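Local structure of CglIIR protein (6F1S) at residues E33-K38 with N62-D67. The protein forms the C-terminal domain of the H subunit of the CglI restriction endonuclease, a protein with a helicase-like motor that probably hydrolyses NTP. Numbering follows the deposited sequence.
Sequences EALDKK and NAFTVD
L35 carries the whole apolar contact from the helix, its two methyl groups meeting A63 and F64. CD1 lies 3.8 Å from CB of A63, while CD2 sits 3.8 Å from CE2 of F64, almost as near its CZ, and also touches CB of A63. A forked leucine suits this place because one residue can meet two neighbours at once. Its CG stands anti to the backbone N (chi1 180°), which carries the fork out from the helix to the start of the other segment. The small side chain of A63 is consistent with the close approach of the backbones, the CA atoms of L35 and A63 being 6.9 Å apart. The side chains of L35 and F64 cross at about a right angle, and CD2 meets the ring obliquely.

The segment 62-67 follows helix 54-61 and includes strand 64-65, which pairs antiparallel with strand 28-29 in a small two-stranded sheet beside the main five-stranded mixed sheet. I29 of strand 28-29, which helix 32-46 follows in the chain, touches both L35 and F64. The large flat ring of F64 also reaches W153 and P155 of the main sheet and L73 of helix 73-86.

No hydrogen bond links the two segments. D36 makes its polar contacts elsewhere: its carboxylate can serve two donors, and OD1 takes a salt bridge from R131 and a hydrogen bond from W153, joining the helix to the main sheet.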
# COMPACT_ATOMS: atom_id res chain seq x y z
N GLU A 33 15.46 2.44 -1.86
CA GLU A 33 16.07 1.50 -2.79
C GLU A 33 15.87 0.05 -2.37
O GLU A 33 15.65 -0.82 -3.21
CB GLU A 33 17.56 1.80 -2.96
CG GLU A 33 17.85 2.92 -3.94
N ALA A 34 15.94 -0.20 -1.06
CA ALA A 34 15.83 -1.56 -0.55
C ALA A 34 14.41 -2.08 -0.68
O ALA A 34 14.20 -3.23 -1.07
CB ALA A 34 16.27 -1.62 0.91
N LEU A 35 13.43 -1.24 -0.36
CA LEU A 35 12.04 -1.65 -0.49
C LEU A 35 11.68 -1.81 -1.96
O LEU A 35 11.06 -2.80 -2.35
CB LEU A 35 11.11 -0.65 0.20
CG LEU A 35 9.64 -1.04 0.09
CD1 LEU A 35 9.37 -2.36 0.81
CD2 LEU A 35 8.74 0.06 0.61
N ASP A 36 12.07 -0.83 -2.78
CA ASP A 36 11.77 -0.86 -4.21
C ASP A 36 12.35 -2.10 -4.89
O ASP A 36 11.65 -2.79 -5.63
CB ASP A 36 12.31 0.40 -4.90
CG ASP A 36 11.75 0.60 -6.29
OD1 ASP A 36 10.52 0.41 -6.48
OD2 ASP A 36 12.53 0.92 -7.21
N LYS A 37 13.62 -2.39 -4.62
CA LYS A 37 14.25 -3.61 -5.12
C LYS A 37 13.48 -4.85 -4.67
O LYS A 37 13.26 -5.78 -5.44
CB LYS A 37 15.70 -3.68 -4.63
CG LYS A 37 16.52 -4.83 -5.22
CD LYS A 37 17.84 -5.00 -4.47
CE LYS A 37 18.81 -5.91 -5.21
NZ LYS A 37 19.33 -5.27 -6.45
N LYS A 38 13.07 -4.84 -3.41
CA LYS A 38 12.32 -5.94 -2.81
C LYS A 38 10.95 -6.15 -3.47
O LYS A 38 10.61 -7.26 -3.86
CB LYS A 38 12.16 -5.70 -1.31
CG LYS A 38 11.04 -6.48 -0.64
CD LYS A 38 11.52 -7.82 -0.09
CE LYS A 38 10.55 -8.37 0.95
NZ LYS A 38 10.43 -7.48 2.14
N ASN A 62 6.29 -2.53 7.67
CA ASN A 62 7.29 -1.94 8.57
C ASN A 62 8.31 -1.08 7.84
O ASN A 62 9.00 -0.28 8.46
CB ASN A 62 8.03 -3.03 9.34
CG ASN A 62 7.21 -3.62 10.46
OD1 ASN A 62 6.41 -2.92 11.09
ND2 ASN A 62 7.38 -4.91 10.70
N ALA A 63 8.40 -1.24 6.53
CA ALA A 63 9.32 -0.44 5.74
C ALA A 63 8.78 0.98 5.60
O ALA A 63 9.48 1.88 5.14
CB ALA A 63 9.55 -1.06 4.39
N PHE A 64 7.52 1.16 5.99
CA PHE A 64 6.86 2.46 5.89
C PHE A 64 6.84 3.20 7.22
O PHE A 64 6.68 2.60 8.29
CB PHE A 64 5.42 2.31 5.40
CG PHE A 64 5.30 1.96 3.93
CD1 PHE A 64 5.12 2.96 2.99
CD2 PHE A 64 5.35 0.64 3.51
CE1 PHE A 64 4.99 2.64 1.63
CE2 PHE A 64 5.23 0.32 2.17
CZ PHE A 64 5.06 1.33 1.23
N THR A 65 7.01 4.52 7.14
CA THR A 65 6.76 5.41 8.26
C THR A 65 5.64 6.36 7.86
O THR A 65 5.79 7.15 6.93
CB THR A 65 8.02 6.22 8.65
OG1 THR A 65 9.06 5.32 9.06
CG2 THR A 65 7.70 7.19 9.78
N VAL A 66 4.51 6.27 8.55
CA VAL A 66 3.38 7.15 8.27
C VAL A 66 2.78 7.69 9.57
O VAL A 66 2.66 6.96 10.55
CB VAL A 66 2.27 6.43 7.45
CG1 VAL A 66 1.11 7.37 7.17
CG2 VAL A 66 2.83 5.89 6.14
N ASP A 67 2.43 8.97 9.58
CA ASP A 67 1.75 9.56 10.72
C ASP A 67 0.43 8.83 10.97
O ASP A 67 -0.36 8.65 10.04
CB ASP A 67 1.51 11.05 10.50
CG ASP A 67 0.81 11.71 11.67
OD1 ASP A 67 1.47 11.92 12.71
OD2 ASP A 67 -0.39 12.04 11.55